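Local structure of putative uncharacterized protein (Xanthomonas oryzae pv. oryzae, 4KL0) at residues A[100-103]-A[109-112]; A[229-234]-A[356-361]; A[238-243]-A[306-311]. The protein binds calcium and may hydrolyse N-glycosyl bonds, as nucleoside hydrolases do, but its function is not established. One frame throughout, in Å; residues are numbered along the deposited sequence.

Contact 1 (A[100-103]-A[109-112]); sequences YPMT and EHSK
Y100 and H110 are joined by a short hydrogen bond, with Y100 OH 2.6 Å from H110 ND1. Either atom could be the donor. Each group is met at its edge: ND1 lies near the plane of the phenol ring, and the hydroxyl lies near the plane of the imidazole. The rings sit rim to rim with their planes turned 36° apart, and neither covers the face of the other. The CE1 atom of Y100 comes 3.7 Å from CE1 of H110. In Y100, CG is flanked by both N and C of its own backbone (chi1 67°), which sends the ring from the loop toward H110. In H110, CG is anti to the carbonyl carbon (chi1 -70°), and this brings ND1 up to the phenol.

M102 adds a second approach, by van der Waals contact. Its chain bends at chi3 and runs antiparallel to the histidine side chain. M102 CG is 3.5 Å from H110 ND1, and M102 SD is 3.7 Å from H110 CB. The sulfur lies obliquely beside the imidazole, 4.7 Å from its centroid.

Y100 OH is held by H110 ND1 and by G68 N. R76 separately bonds the backbone O of H110. The chemistry implies a buried polar link that ties the loop before helix 104-110 to H110. The Y100 side chain is about 8 Å from that of the calcium ligand D35.

Contact 2 (A[229-234]-A[356-361]); sequences AYKAAV and VRPEKA
P358 packs against K231 and A232 where two helix ends meet. The backbones come close here, with A232 CA 4.8 Å from P358 CA. The tight part is van der Waals packing, with no hydrogen bond between the two segments. P358 CB lies 3.4 Å from the carbonyl oxygen K231 O. The same P358 CB is 3.9 Å from K231 CG, so the proline ring crosses the first part of the lysine chain. K231 CG is anti to the backbone N (chi1 -168°), which sets CG against the proline ring. Deeper in, A232 CB meets A361 CB at 4.1 Å, and A232 CB is 4.5 Å from P358 CB. These methyl groups are small enough to let the two backbones approach.

The other side is looser and more polar, and R357 and E359 are exposed there. R357 is the N-cap residue of helix 358-372. Its side chain leaves the contact, with a weak bond from NH1 to V356 O. E359 also starts away from the other segment and forms a salt bridge with R362. R362 NE in turn bonds A233 O, so R362 links the two segments. K360 is paired with E18. The charged end of K231 continues past the proline, where NZ bonds the backbone oxygens of V355 and H352.

The two helices follow neighbouring parallel strands, 221-224 and 347-350. The contact joins the end of helix 226-231 to the start of helix 358-372. A232 also touches L320 of helix 317-325, and A361 touches L333 of helix 327-333.

Contact 3 (A[238-243]-A[306-311]); sequences FYEGIA and AIWPQV
E240 reaches W308 with one carboxylate oxygen, which accepts a hydrogen bond from the indole. From CB the glutamate chain runs to CG, which is anti to the carbonyl carbon. It then bends at chi2 (-73°), and this brings the carboxylate round to the tryptophan. E240 CD is 4.0 Å from W308 NE1. At the tip, E240 OE2 is 2.9 Å from W308 NE1, and the bond is nearly straight at 169°. OE2 uses its anti lone pair, the one away from the other oxygen, and lies in the ring plane of W308. The carboxylate itself is turned 65° from the indole plane. The other oxygen, OE1, forms a salt bridge with R254 NH1, so the carboxylate is held at both oxygens. This charge pair probably keeps the glutamate ionised.

The backbones stay apart, 11.1 Å between the CA atoms of E240 and P309, so the two side chains bridge them. They join helix 236-243 to the short 3-10 segment after helix 304-307. R254 belongs to helix 248-269. F238 and I242 pack on helix 358-372, while I307 touches helices 248-269 and 278-285.

Contact 1 is buried locally, though its centre lies about 19 Å from the chain's centre. Contacts 2 and 3 are partly buried, with centres at about 16 and 21 Å. Their chemistry differs: contact 1 rests on a phenol-imidazole bond with a sulfur beside it, contact 2 on small apolar groups, and contact 3 on one bond from an indole to a carboxylate. Contact 1 lies near calcium-binding residues, whereas the other two lie away from the calcium site. Contacts 1 and 2 are on opposite sides of the chain's centre. Contacts 2 and 3 are about 17 Å apart between centres. They use successive helices, 226-231 and 236-243, and helix 358-372 packs against both.

Contact 1 (A[100-103]-A[109-112])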
loop_
_atom_site.group_PDB
_atom_site.type_symbol
_atom_site.label_atom_id
_atom_site.label_comp_id
_atom_site.label_asym_id
_atom_site.label_seq_id
_atom_site.Cartn_x
_atom_site.Cartn_y
_atom_site.Cartn_z
ATOM N N TYR A 100 8.352 -18.121 -1.608
ATOM C CA TYR A 100 7.034 -18.563 -1.935
ATOM C C TYR A 100 7.104 -19.085 -3.351
ATOM O O TYR A 100 8.057 -18.820 -4.077
ATOM C CB TYR A 100 6.034 -17.365 -1.754
ATOM C CG TYR A 100 6.252 -16.262 -2.741
ATOM C CD1 TYR A 100 5.615 -16.265 -3.967
ATOM C CD2 TYR A 100 7.159 -15.272 -2.454
ATOM C CE1 TYR A 100 5.840 -15.243 -4.890
ATOM C CE2 TYR A 100 7.408 -14.262 -3.338
ATOM C CZ TYR A 100 6.763 -14.271 -4.562
ATOM O OH TYR A 100 7.017 -13.249 -5.462
ATOM N N PRO A 101 6.100 -19.852 -3.781
ATOM C CA PRO A 101 6.145 -20.466 -5.119
ATOM C C PRO A 101 5.961 -19.464 -6.283
ATOM O O PRO A 101 5.101 -18.593 -6.164
ATOM C CB PRO A 101 4.994 -21.464 -5.063
ATOM C CG PRO A 101 4.070 -20.951 -4.037
ATOM C CD PRO A 101 4.933 -20.266 -2.987
ATOM N N MET A 102 6.777 -19.561 -7.345
ATOM C CA MET A 102 6.762 -18.664 -8.521
ATOM C C MET A 102 6.869 -19.474 -9.824
ATOM O O MET A 102 7.861 -20.178 -10.024
ATOM C CB MET A 102 7.974 -17.688 -8.467
ATOM C CG MET A 102 7.721 -16.196 -8.127
ATOM S SD MET A 102 9.203 -15.112 -8.086
ATOM C CE MET A 102 10.043 -15.912 -6.729
ATOM N N THR A 103 5.886 -19.392 -10.716
ATOM C CA THR A 103 6.029 -19.959 -12.044
ATOM C C THR A 103 7.019 -19.112 -12.856
ATOM O O THR A 103 7.467 -18.026 -12.408
ATOM C CB THR A 103 4.698 -19.894 -12.794
ATOM O OG1 THR A 103 4.350 -18.505 -13.034
ATOM C CG2 THR A 103 3.606 -20.551 -11.972
ATOM N N GLU A 109 7.428 -11.049 -13.912
ATOM C CA GLU A 109 6.731 -9.920 -13.309
ATOM C C GLU A 109 7.178 -9.647 -11.864
ATOM O O GLU A 109 7.232 -8.524 -11.417
ATOM C CB GLU A 109 5.211 -10.125 -13.363
ATOM C CG GLU A 109 4.388 -9.348 -12.256
ATOM C CD GLU A 109 4.232 -7.808 -12.418
ATOM O OE1 GLU A 109 3.762 -7.324 -13.493
ATOM O OE2 GLU A 109 4.540 -7.072 -11.435
ATOM N N HIS A 110 7.541 -10.696 -11.130
ATOM C CA HIS A 110 7.816 -10.500 -9.708
ATOM C C HIS A 110 9.249 -10.018 -9.518
ATOM O O HIS A 110 9.663 -9.718 -8.377
ATOM C CB HIS A 110 7.690 -11.828 -8.949
ATOM C CG HIS A 110 6.286 -12.351 -8.830
ATOM N ND1 HIS A 110 5.907 -13.221 -7.836
ATOM C CD2 HIS A 110 5.162 -12.063 -9.540
ATOM C CE1 HIS A 110 4.605 -13.456 -7.928
ATOM N NE2 HIS A 110 4.136 -12.794 -8.983
ATOM N N SER A 111 9.998 -9.935 -10.631
ATOM C CA SER A 111 11.382 -9.488 -10.541
ATOM C C SER A 111 11.508 -8.035 -10.990
ATOM O O SER A 111 12.622 -7.562 -11.214
ATOM C CB SER A 111 12.298 -10.366 -11.382
ATOM O OG SER A 111 11.999 -10.156 -12.757
ATOM N N LYS A 112 10.384 -7.332 -11.185
ATOM C CA LYS A 112 10.404 -5.909 -11.592
ATOM C C LYS A 112 10.929 -4.967 -10.498
ATOM O O LYS A 112 10.384 -4.899 -9.401
ATOM C CB LYS A 112 8.967 -5.532 -12.009
ATOM C CG LYS A 112 8.802 -4.142 -12.646
ATOM C CD LYS A 112 7.432 -4.087 -13.331
ATOM C CE LYS A 112 6.923 -2.651 -13.373
ATOM N NZ LYS A 112 6.137 -2.416 -14.653
#

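Contact 2 (A[229-234]-A[356-361])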
loop_
_atom_site.group_PDB
_atom_site.type_symbol
_atom_site.label_atom_id
_atom_site.label_comp_id
_atom_site.label_asym_id
_atom_site.label_seq_id
_atom_site.Cartn_x
_atom_site.Cartn_y
_atom_site.Cartn_z
ATOM N N ALA A 229 -9.929 2.858 -5.644
ATOM C CA ALA A 229 -8.906 3.811 -6.092
ATOM C C ALA A 229 -9.281 4.631 -7.326
ATOM O O ALA A 229 -8.900 5.817 -7.441
ATOM C CB ALA A 229 -7.551 3.113 -6.328
ATOM N N TYR A 230 -10.007 4.012 -8.274
ATOM C CA TYR A 230 -10.372 4.714 -9.501
ATOM C C TYR A 230 -11.115 5.991 -9.133
ATOM O O TYR A 230 -10.902 7.072 -9.707
ATOM C CB TYR A 230 -11.275 3.827 -10.392
ATOM C CG TYR A 230 -10.654 2.524 -10.854
ATOM C CD1 TYR A 230 -9.293 2.339 -10.881
ATOM C CD2 TYR A 230 -11.453 1.462 -11.291
ATOM C CE1 TYR A 230 -8.728 1.121 -11.331
ATOM C CE2 TYR A 230 -10.904 0.249 -11.717
ATOM C CZ TYR A 230 -9.551 0.088 -11.738
ATOM O OH TYR A 230 -9.040 -1.112 -12.200
ATOM N N LYS A 231 -11.977 5.868 -8.141
ATOM C CA LYS A 231 -12.794 7.004 -7.787
ATOM C C LYS A 231 -11.983 8.183 -7.206
ATOM O O LYS A 231 -12.338 9.359 -7.382
ATOM C CB LYS A 231 -13.849 6.535 -6.816
ATOM C CG LYS A 231 -14.947 7.564 -6.577
ATOM C CD LYS A 231 -16.167 6.870 -6.026
ATOM C CE LYS A 231 -17.370 7.783 -6.047
ATOM N NZ LYS A 231 -18.210 7.443 -4.856
ATOM N N ALA A 232 -10.887 7.865 -6.521
ATOM C CA ALA A 232 -10.073 8.886 -5.853
ATOM C C ALA A 232 -8.715 9.122 -6.559
ATOM O O ALA A 232 -7.731 9.530 -5.922
ATOM C CB ALA A 232 -9.860 8.471 -4.371
ATOM N N ALA A 233 -8.655 8.868 -7.871
ATOM C CA ALA A 233 -7.405 8.962 -8.618
ATOM C C ALA A 233 -6.875 10.375 -8.559
ATOM O O ALA A 233 -7.666 11.329 -8.595
ATOM C CB ALA A 233 -7.631 8.549 -10.109
ATOM N N VAL A 234 -5.566 10.530 -8.444
ATOM C CA VAL A 234 -4.932 11.855 -8.343
ATOM C C VAL A 234 -4.316 12.276 -9.686
ATOM O O VAL A 234 -3.978 11.438 -10.533
ATOM C CB VAL A 234 -3.858 11.866 -7.250
ATOM C CG1 VAL A 234 -4.485 11.518 -5.855
ATOM C CG2 VAL A 234 -2.670 10.944 -7.644
ATOM N N VAL A 356 -16.936 7.614 -0.208
ATOM C CA VAL A 356 -18.021 8.607 -0.224
ATOM C C VAL A 356 -17.539 10.058 -0.376
ATOM O O VAL A 356 -18.303 10.955 -0.819
ATOM C CB VAL A 356 -18.955 8.397 0.966
ATOM C CG1 VAL A 356 -19.645 7.017 0.856
ATOM C CG2 VAL A 356 -18.189 8.533 2.277
ATOM N N ARG A 357 -16.265 10.289 -0.068
ATOM C CA ARG A 357 -15.668 11.608 -0.241
ATOM C C ARG A 357 -14.384 11.602 -1.074
ATOM O O ARG A 357 -13.308 11.901 -0.552
ATOM C CB ARG A 357 -15.384 12.287 1.129
ATOM C CG ARG A 357 -16.564 12.329 2.138
ATOM C CD ARG A 357 -17.646 13.335 1.732
ATOM N NE ARG A 357 -18.756 13.393 2.697
ATOM C CZ ARG A 357 -20.046 13.206 2.378
ATOM N NH1 ARG A 357 -20.405 12.943 1.118
ATOM N NH2 ARG A 357 -20.989 13.282 3.319
ATOM N N PRO A 358 -14.490 11.326 -2.392
ATOM C CA PRO A 358 -13.272 11.192 -3.190
ATOM C C PRO A 358 -12.461 12.463 -3.374
ATOM O O PRO A 358 -11.230 12.344 -3.479
ATOM C CB PRO A 358 -13.783 10.656 -4.539
ATOM C CG PRO A 358 -15.178 11.096 -4.596
ATOM C CD PRO A 358 -15.706 11.188 -3.217
ATOM N N GLU A 359 -13.079 13.650 -3.450
ATOM C CA GLU A 359 -12.238 14.852 -3.645
ATOM C C GLU A 359 -11.513 15.158 -2.339
ATOM O O GLU A 359 -10.370 15.619 -2.349
ATOM C CB GLU A 359 -13.005 16.080 -4.186
ATOM C CG GLU A 359 -12.145 17.373 -4.328
ATOM C CD GLU A 359 -10.809 17.226 -5.129
ATOM O OE1 GLU A 359 -9.783 17.778 -4.645
ATOM O OE2 GLU A 359 -10.779 16.609 -6.243
ATOM N N LYS A 360 -12.159 14.846 -1.216
ATOM C CA LYS A 360 -11.487 14.982 0.066
ATOM C C LYS A 360 -10.350 13.940 0.229
ATOM O O LYS A 360 -9.313 14.254 0.778
ATOM C CB LYS A 360 -12.472 14.882 1.229
ATOM C CG LYS A 360 -11.799 15.034 2.609
ATOM C CD LYS A 360 -12.592 15.877 3.539
ATOM C CE LYS A 360 -13.754 15.166 4.142
ATOM N NZ LYS A 360 -14.547 16.167 4.946
ATOM N N ALA A 361 -10.588 12.715 -0.217
ATOM C CA ALA A 361 -9.510 11.715 -0.228
ATOM C C ALA A 361 -8.319 12.199 -1.048
ATOM O O ALA A 361 -7.143 12.066 -0.628
ATOM C CB ALA A 361 -10.038 10.360 -0.747
#

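Contact 3 (A[238-243]-A[306-311])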
loop_
_atom_site.group_PDB
_atom_site.type_symbol
_atom_site.label_atom_id
_atom_site.label_comp_id
_atom_site.label_asym_id
_atom_site.label_seq_id
_atom_site.Cartn_x
_atom_site.Cartn_y
_atom_site.Cartn_z
ATOM N N PHE A 238 -0.154 15.878 -8.232
ATOM C CA PHE A 238 0.143 15.182 -6.950
ATOM C C PHE A 238 1.637 14.884 -6.858
ATOM O O PHE A 238 2.271 15.224 -5.849
ATOM C CB PHE A 238 -0.728 13.928 -6.709
ATOM C CG PHE A 238 -0.274 13.094 -5.513
ATOM C CD1 PHE A 238 -0.763 13.372 -4.238
ATOM C CD2 PHE A 238 0.650 12.069 -5.680
ATOM C CE1 PHE A 238 -0.340 12.631 -3.144
ATOM C CE2 PHE A 238 1.063 11.324 -4.622
ATOM C CZ PHE A 238 0.561 11.605 -3.328
ATOM N N TYR A 239 2.210 14.306 -7.919
ATOM C CA TYR A 239 3.621 13.924 -7.959
ATOM C C TYR A 239 4.514 15.140 -8.178
ATOM O O TYR A 239 5.641 15.186 -7.690
ATOM C CB TYR A 239 3.863 12.906 -9.076
ATOM C CG TYR A 239 3.256 11.533 -8.696
ATOM C CD1 TYR A 239 3.965 10.686 -7.880
ATOM C CD2 TYR A 239 1.987 11.124 -9.139
ATOM C CE1 TYR A 239 3.475 9.475 -7.494
ATOM C CE2 TYR A 239 1.460 9.892 -8.749
ATOM C CZ TYR A 239 2.230 9.089 -7.895
ATOM O OH TYR A 239 1.821 7.868 -7.477
ATOM N N GLU A 240 4.026 16.128 -8.948
ATOM C CA GLU A 240 4.852 17.298 -9.182
ATOM C C GLU A 240 4.921 18.124 -7.912
ATOM O O GLU A 240 5.989 18.560 -7.559
ATOM C CB GLU A 240 4.364 18.138 -10.379
ATOM C CG GLU A 240 4.429 17.378 -11.757
ATOM C CD GLU A 240 5.817 17.180 -12.345
ATOM O OE1 GLU A 240 6.832 17.631 -11.764
ATOM O OE2 GLU A 240 5.924 16.548 -13.425
ATOM N N GLY A 241 3.803 18.217 -7.203
ATOM C CA GLY A 241 3.749 18.852 -5.878
ATOM C C GLY A 241 4.723 18.315 -4.857
ATOM O O GLY A 241 5.333 19.061 -4.093
ATOM N N ILE A 242 4.901 16.997 -4.838
ATOM C CA ILE A 242 5.772 16.422 -3.818
ATOM C C ILE A 242 7.242 16.430 -4.211
ATOM O O ILE A 242 8.113 16.256 -3.361
ATOM C CB ILE A 242 5.357 14.972 -3.360
ATOM C CG1 ILE A 242 5.292 13.988 -4.536
ATOM C CG2 ILE A 242 4.003 15.016 -2.663
ATOM C CD1 ILE A 242 4.822 12.620 -4.038
ATOM N N ALA A 243 7.529 16.635 -5.489
ATOM C CA ALA A 243 8.898 16.691 -5.928
ATOM C C ALA A 243 9.432 18.143 -5.911
ATOM O O ALA A 243 10.635 18.359 -6.016
ATOM C CB ALA A 243 9.017 16.081 -7.292
ATOM N N ALA A 306 4.285 15.583 -24.534
ATOM C CA ALA A 306 3.001 16.181 -24.839
ATOM C C ALA A 306 1.814 15.437 -24.266
ATOM O O ALA A 306 0.690 15.936 -24.289
ATOM C CB ALA A 306 2.836 16.421 -26.370
ATOM N N ILE A 307 2.053 14.220 -23.753
ATOM C CA ILE A 307 0.999 13.417 -23.114
ATOM C C ILE A 307 0.898 13.634 -21.565
ATOM O O ILE A 307 -0.217 13.776 -21.019
ATOM C CB ILE A 307 1.227 11.915 -23.397
ATOM C CG1 ILE A 307 0.984 11.642 -24.890
ATOM C CG2 ILE A 307 0.285 11.083 -22.529
ATOM C CD1 ILE A 307 -0.479 11.813 -25.278
ATOM N N TRP A 308 2.051 13.649 -20.900
ATOM C CA TRP A 308 2.141 13.922 -19.437
ATOM C C TRP A 308 1.179 15.030 -19.012
ATOM O O TRP A 308 0.313 14.811 -18.139
ATOM C CB TRP A 308 3.581 14.220 -19.015
ATOM C CG TRP A 308 3.830 14.339 -17.483
ATOM C CD1 TRP A 308 4.476 15.358 -16.834
ATOM C CD2 TRP A 308 3.465 13.380 -16.454
ATOM N NE1 TRP A 308 4.529 15.106 -15.473
ATOM C CE2 TRP A 308 3.921 13.894 -15.222
ATOM C CE3 TRP A 308 2.797 12.140 -16.469
ATOM C CZ2 TRP A 308 3.731 13.215 -14.006
ATOM C CZ3 TRP A 308 2.614 11.462 -15.263
ATOM C CH2 TRP A 308 3.072 12.001 -14.058
ATOM N N PRO A 309 1.237 16.217 -19.690
ATOM C CA PRO A 309 0.275 17.267 -19.309
ATOM C C PRO A 309 -1.204 16.925 -19.479
ATOM O O PRO A 309 -2.082 17.491 -18.830
ATOM C CB PRO A 309 0.632 18.436 -20.261
ATOM C CG PRO A 309 2.046 18.204 -20.647
ATOM C CD PRO A 309 2.190 16.682 -20.709
ATOM N N GLN A 310 -1.545 16.032 -20.386
ATOM C CA GLN A 310 -2.974 15.736 -20.509
ATOM C C GLN A 310 -3.492 14.720 -19.478
ATOM O O GLN A 310 -4.727 14.524 -19.292
ATOM C CB GLN A 310 -3.280 15.196 -21.902
ATOM C CG GLN A 310 -3.208 16.246 -23.001
ATOM C CD GLN A 310 -3.726 15.649 -24.270
ATOM O OE1 GLN A 310 -4.849 15.140 -24.294
ATOM N NE2 GLN A 310 -2.883 15.579 -25.283
ATOM N N VAL A 311 -2.556 14.031 -18.832
ATOM C CA VAL A 311 -2.996 13.001 -17.890
ATOM C C VAL A 311 -3.627 13.681 -16.692
ATOM O O VAL A 311 -3.083 14.685 -16.204
ATOM C CB VAL A 311 -1.819 12.111 -17.460
ATOM C CG1 VAL A 311 -2.235 11.259 -16.253
ATOM C CG2 VAL A 311 -1.384 11.242 -18.649
#